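Histidinol dehydrogenase (Elizabethkingia anophelis NUHP1, PDB 6AN0) probably catalyses the two successive NAD-dependent oxidations that turn L-histidinol through L-histidinaldehyde into L-histidine, the last step of histidine biosynthesis, with zinc as cofactor. Local coordinates at residues G116-I126 / S389-T400. Numbering follows the deposited sequence.
With HIS (histidine), chain U; EDO (1,2-ethanediol), chain D.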
loop_
_atom_site.group_PDB
_atom_site.type_symbol
_atom_site.label_atom_id
_atom_site.label_comp_id
_atom_site.label_asym_id
_atom_site.label_seq_id
_atom_site.Cartn_x
_atom_site.Cartn_y
_atom_site.Cartn_z
ATOM N N GLY A 116 -7.103 -29.836 -10.604
ATOM C CA GLY A 116 -5.729 -29.764 -11.087
ATOM C C GLY A 116 -5.096 -28.387 -11.076
ATOM O O GLY A 116 -4.035 -28.199 -11.687
ATOM N N VAL A 117 -5.702 -27.415 -10.405
ATOM C CA VAL A 117 -5.181 -26.060 -10.354
ATOM C C VAL A 117 -5.137 -25.661 -8.889
ATOM O O VAL A 117 -6.186 -25.431 -8.277
ATOM C CB VAL A 117 -6.038 -25.076 -11.159
ATOM C CG1 VAL A 117 -5.450 -23.674 -11.064
ATOM C CG2 VAL A 117 -6.179 -25.544 -12.618
ATOM N N ASN A 118 -3.934 -25.569 -8.329
ATOM C CA ASN A 118 -3.743 -25.195 -6.934
ATOM C C ASN A 118 -3.058 -23.833 -6.866
ATOM O O ASN A 118 -2.013 -23.632 -7.495
ATOM C CB ASN A 118 -2.911 -26.246 -6.194
ATOM C CG ASN A 118 -3.696 -27.511 -5.887
ATOM O OD1 ASN A 118 -4.879 -27.460 -5.538
ATOM N ND2 ASN A 118 -3.042 -28.654 -6.023
ATOM N N CYS A 119 -3.640 -22.912 -6.091
ATOM C CA CYS A 119 -3.147 -21.545 -5.938
ATOM C C CYS A 119 -3.019 -21.199 -4.460
ATOM O O CYS A 119 -3.829 -21.624 -3.641
ATOM C CB CYS A 119 -4.083 -20.510 -6.595
ATOM S SG CYS A 119 -4.486 -20.801 -8.336
ATOM N N TRP A 120 -2.022 -20.384 -4.119
ATOM C CA TRP A 120 -1.904 -19.942 -2.735
ATOM C C TRP A 120 -1.023 -18.709 -2.695
ATOM O O TRP A 120 -0.487 -18.274 -3.719
ATOM C CB TRP A 120 -1.358 -21.054 -1.821
ATOM C CG TRP A 120 0.092 -21.454 -2.050
ATOM C CD1 TRP A 120 1.188 -21.000 -1.372
ATOM C CD2 TRP A 120 0.578 -22.414 -3.000
ATOM N NE1 TRP A 120 2.329 -21.609 -1.847
ATOM C CE2 TRP A 120 1.982 -22.486 -2.841
ATOM C CE3 TRP A 120 -0.035 -23.222 -3.963
ATOM C CZ2 TRP A 120 2.782 -23.319 -3.627
ATOM C CZ3 TRP A 120 0.766 -24.058 -4.742
ATOM C CH2 TRP A 120 2.157 -24.100 -4.562
ATOM N N ARG A 121 -0.932 -18.109 -1.510
ATOM C CA ARG A 121 -0.030 -16.988 -1.285
ATOM C C ARG A 121 0.903 -17.310 -0.136
ATOM O O ARG A 121 0.551 -18.069 0.780
ATOM C CB ARG A 121 -0.771 -15.674 -0.938
ATOM C CG ARG A 121 -1.825 -15.225 -1.896
ATOM C CD ARG A 121 -2.150 -13.729 -1.642
ATOM N NE ARG A 121 -2.906 -13.496 -0.407
ATOM C CZ ARG A 121 -3.367 -12.301 -0.042
ATOM N NH1 ARG A 121 -3.114 -11.237 -0.800
ATOM N NH2 ARG A 121 -4.056 -12.156 1.078
ATOM N N GLU A 122 2.081 -16.676 -0.170
ATOM C CA GLU A 122 3.038 -16.720 0.925
ATOM C C GLU A 122 3.627 -15.334 1.129
ATOM O O GLU A 122 3.883 -14.606 0.162
ATOM C CB GLU A 122 4.181 -17.704 0.671
ATOM C CG GLU A 122 3.730 -19.120 0.376
ATOM C CD GLU A 122 4.887 -20.100 0.390
ATOM O OE1 GLU A 122 5.937 -19.782 0.982
ATOM O OE2 GLU A 122 4.742 -21.193 -0.191
ATOM N N ALA A 123 3.886 -15.001 2.390
ATOM C CA ALA A 123 4.529 -13.741 2.732
ATOM C C ALA A 123 6.041 -13.871 2.644
ATOM O O ALA A 123 6.615 -14.921 2.941
ATOM C CB ALA A 123 4.142 -13.304 4.148
ATOM N N ARG A 124 6.688 -12.778 2.232
ATOM C CA ARG A 124 8.133 -12.665 2.249
ATOM C C ARG A 124 8.428 -11.259 2.744
ATOM O O ARG A 124 7.704 -10.315 2.386
ATOM C CB ARG A 124 8.780 -12.880 0.865
ATOM C CG ARG A 124 8.627 -14.298 0.285
ATOM C CD ARG A 124 9.401 -15.326 1.101
ATOM N NE ARG A 124 9.335 -16.642 0.461
ATOM C CZ ARG A 124 8.400 -17.550 0.693
ATOM N NH1 ARG A 124 7.440 -17.306 1.571
ATOM N NH2 ARG A 124 8.430 -18.709 0.033
ATOM N N PRO A 125 9.477 -11.079 3.548
ATOM C CA PRO A 125 9.781 -9.737 4.056
ATOM C C PRO A 125 10.262 -8.807 2.956
ATOM O O PRO A 125 10.942 -9.213 2.004
ATOM C CB PRO A 125 10.902 -9.988 5.072
ATOM C CG PRO A 125 11.613 -11.221 4.513
ATOM C CD PRO A 125 10.469 -12.077 4.008
ATOM N N ILE A 126 9.937 -7.526 3.117
ATOM C CA ILE A 126 10.664 -6.488 2.391
ATOM C C ILE A 126 12.063 -6.410 2.988
ATOM O O ILE A 126 12.223 -6.229 4.200
ATOM C CB ILE A 126 9.939 -5.139 2.480
ATOM C CG1 ILE A 126 8.555 -5.233 1.821
ATOM C CG2 ILE A 126 10.786 -4.019 1.836
ATOM C CD1 ILE A 126 7.673 -3.997 2.104
ATOM N N SER A 389 2.464 -4.266 6.371
ATOM C CA SER A 389 3.228 -3.172 5.783
ATOM C C SER A 389 4.659 -3.568 5.460
ATOM O O SER A 389 5.333 -2.847 4.719
ATOM C CB SER A 389 3.250 -1.957 6.731
ATOM O OG SER A 389 1.958 -1.657 7.213
ATOM N N PHE A 390 5.144 -4.678 6.012
ATOM C CA PHE A 390 6.558 -5.018 5.945
ATOM C C PHE A 390 6.836 -6.225 5.063
ATOM O O PHE A 390 7.980 -6.698 5.013
ATOM C CB PHE A 390 7.091 -5.257 7.363
ATOM C CG PHE A 390 7.084 -4.013 8.221
ATOM C CD1 PHE A 390 8.188 -3.159 8.234
ATOM C CD2 PHE A 390 5.967 -3.684 8.978
ATOM C CE1 PHE A 390 8.189 -2.011 9.014
ATOM C CE2 PHE A 390 5.951 -2.537 9.758
ATOM C CZ PHE A 390 7.074 -1.696 9.772
ATOM N N ILE A 391 5.822 -6.734 4.361
ATOM C CA ILE A 391 5.938 -7.960 3.587
ATOM C C ILE A 391 5.402 -7.731 2.182
ATOM O O ILE A 391 4.693 -6.761 1.909
ATOM C CB ILE A 391 5.174 -9.126 4.254
ATOM C CG1 ILE A 391 3.690 -8.758 4.392
ATOM C CG2 ILE A 391 5.773 -9.427 5.610
ATOM C CD1 ILE A 391 2.789 -9.933 4.812
ATOM N N LYS A 392 5.749 -8.660 1.293
ATOM C CA LYS A 392 5.081 -8.851 0.017
ATOM C C LYS A 392 4.352 -10.184 0.084
ATOM O O LYS A 392 4.885 -11.154 0.630
ATOM C CB LYS A 392 6.079 -8.867 -1.153
ATOM C CG LYS A 392 7.084 -7.692 -1.222
ATOM C CD LYS A 392 8.437 -8.015 -0.581
ATOM C CE LYS A 392 9.232 -9.041 -1.394
ATOM N NZ LYS A 392 10.607 -9.291 -0.847
ATOM N N LYS A 393 3.139 -10.235 -0.467
ATOM C CA LYS A 393 2.377 -11.479 -0.542
ATOM C C LYS A 393 2.505 -12.005 -1.965
ATOM O O LYS A 393 1.911 -11.449 -2.895
ATOM C CB LYS A 393 0.916 -11.268 -0.145
ATOM C CG LYS A 393 0.763 -10.716 1.287
ATOM C CD LYS A 393 -0.682 -10.820 1.796
ATOM C CE LYS A 393 -0.807 -10.250 3.210
ATOM N NZ LYS A 393 -2.202 -10.353 3.744
ATOM N N ILE A 394 3.305 -13.056 -2.128
ATOM C CA ILE A 394 3.602 -13.635 -3.435
ATOM C C ILE A 394 2.549 -14.695 -3.743
ATOM O O ILE A 394 2.256 -15.545 -2.896
ATOM C CB ILE A 394 5.016 -14.240 -3.446
ATOM C CG1 ILE A 394 6.062 -13.155 -3.115
ATOM C CG2 ILE A 394 5.305 -14.913 -4.794
ATOM C CD1 ILE A 394 7.490 -13.693 -3.062
ATOM N N THR A 395 1.991 -14.676 -4.957
ATOM C CA THR A 395 1.057 -15.725 -5.336
ATOM C C THR A 395 1.795 -16.851 -6.055
ATOM O O THR A 395 2.766 -16.612 -6.789
ATOM C CB THR A 395 -0.077 -15.186 -6.209
ATOM O OG1 THR A 395 0.476 -14.495 -7.327
ATOM C CG2 THR A 395 -0.939 -14.215 -5.397
ATOM N N PHE A 396 1.351 -18.077 -5.782
ATOM C CA PHE A 396 1.929 -19.300 -6.318
ATOM C C PHE A 396 0.835 -20.094 -7.002
ATOM O O PHE A 396 -0.292 -20.168 -6.495
ATOM C CB PHE A 396 2.544 -20.178 -5.207
ATOM C CG PHE A 396 3.805 -19.614 -4.601
ATOM C CD1 PHE A 396 5.046 -20.057 -5.033
ATOM C CD2 PHE A 396 3.748 -18.667 -3.594
ATOM C CE1 PHE A 396 6.210 -19.547 -4.483
ATOM C CE2 PHE A 396 4.918 -18.148 -3.039
ATOM C CZ PHE A 396 6.146 -18.597 -3.491
ATOM N N GLN A 397 1.166 -20.742 -8.116
ATOM C CA GLN A 397 0.228 -21.732 -8.628
ATOM C C GLN A 397 0.964 -22.916 -9.227
ATOM O O GLN A 397 2.034 -22.773 -9.821
ATOM C CB GLN A 397 -0.712 -21.126 -9.660
ATOM C CG GLN A 397 -0.007 -20.569 -10.825
ATOM C CD GLN A 397 -0.934 -19.736 -11.634
ATOM O OE1 GLN A 397 -1.534 -20.221 -12.598
ATOM N NE2 GLN A 397 -1.102 -18.479 -11.230
ATOM N N LYS A 398 0.345 -24.082 -9.092
ATOM C CA LYS A 398 0.848 -25.319 -9.670
ATOM C C LYS A 398 -0.310 -25.959 -10.424
ATOM O O LYS A 398 -1.308 -26.357 -9.815
ATOM C CB LYS A 398 1.402 -26.250 -8.596
ATOM C CG LYS A 398 2.070 -27.497 -9.180
ATOM C CD LYS A 398 2.675 -28.347 -8.071
ATOM C CE LYS A 398 3.435 -29.543 -8.617
ATOM N NZ LYS A 398 3.764 -30.497 -7.509
ATOM N N VAL A 399 -0.192 -26.016 -11.744
ATOM C CA VAL A 399 -1.209 -26.596 -12.616
ATOM C C VAL A 399 -0.710 -27.951 -13.088
ATOM O O VAL A 399 0.409 -28.053 -13.605
ATOM C CB VAL A 399 -1.496 -25.665 -13.809
ATOM C CG1 VAL A 399 -2.552 -26.260 -14.729
ATOM C CG2 VAL A 399 -1.908 -24.294 -13.309
ATOM N N THR A 400 -1.524 -28.995 -12.900
ATOM C CA THR A 400 -1.162 -30.341 -13.323
ATOM C C THR A 400 -1.543 -30.569 -14.788
ATOM O O THR A 400 -2.144 -29.716 -15.447
ATOM C CB THR A 400 -1.839 -31.397 -12.443
ATOM O OG1 THR A 400 -3.253 -31.364 -12.663
ATOM C CG2 THR A 400 -1.551 -31.160 -10.965
HETATM N N HIS U . 1.046 -18.350 4.815
HETATM C CA HIS U . 2.033 -17.479 4.205
HETATM C C HIS U . 3.453 -18.023 4.344
HETATM O O HIS U . 4.413 -17.252 4.457
HETATM C CB HIS U . 1.941 -16.084 4.810
HETATM C CG HIS U . 1.057 -15.154 4.039
HETATM N ND1 HIS U . 0.436 -15.523 2.867
HETATM C CD2 HIS U . 0.694 -13.871 4.270
HETATM C CE1 HIS U . -0.277 -14.509 2.412
HETATM N NE2 HIS U . -0.141 -13.498 3.248
HETATM O OXT HIS U . 3.674 -19.237 4.330
HETATM C C1 EDO D . 0.120 0.954 5.799
HETATM O O1 EDO D . 0.109 -0.442 5.473
HETATM C C2 EDO D . 1.593 1.340 5.832
HETATM O O2 EDO D . 2.160 0.856 4.624
HETATM O O HOH W 1 -1.570 -28.766 -8.292
HETATM O O HOH W 2 -0.944 -10.884 -3.131
#
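Phe396 lays its CB over the centre of the Trp120 six-membered ring, a CH-pi contact 3.6 Å from the centroid; the Phe396 ring is nearly parallel (6°) to the five-membered ring but slid off it, with little overlap. CG of Trp120 sits between its backbone N and carbonyl carbon (chi1 68°), turning a face of the indole to Phe396 CB. Next along this face of the sheet, Glu122 CG touches Phe396 CE2 at 3.7 Å. On the other face, Lys393 CD lies over the Arg121 guanidinium, 3.6 Å from Arg121 CZ. Lys393 NZ, 3.7 Å from Arg121 NH2, makes salt bridges to Glu106 and to Asp388 of the second subunit. Strands 117-125 and 391-399 form an antiparallel pair in the long beta arm that joins the dimer: residues 395-398 continue the sheet in parallel with a strand of the second subunit. The imidazole of the bound histidine packs on Ala123 CB and Lys393 CD, while the ligand's O accepts from Ala123 N at 3.1 Å. Lys392 bends at chi2 and chi3 to bring NZ 2.9 Å from Pro125 O, above the carbonyl plane. Glu122 OE2 takes Trp120 NE1 on its anti lone pair at 3.0 Å, and Arg124 NH1 and NH2 both grip Glu122 OE1, holding OE2 over the rim of one Phe396 face. Thr347 O and Ile346 O of the second subunit accept from Lys392 NZ and Arg124 NE, respectively.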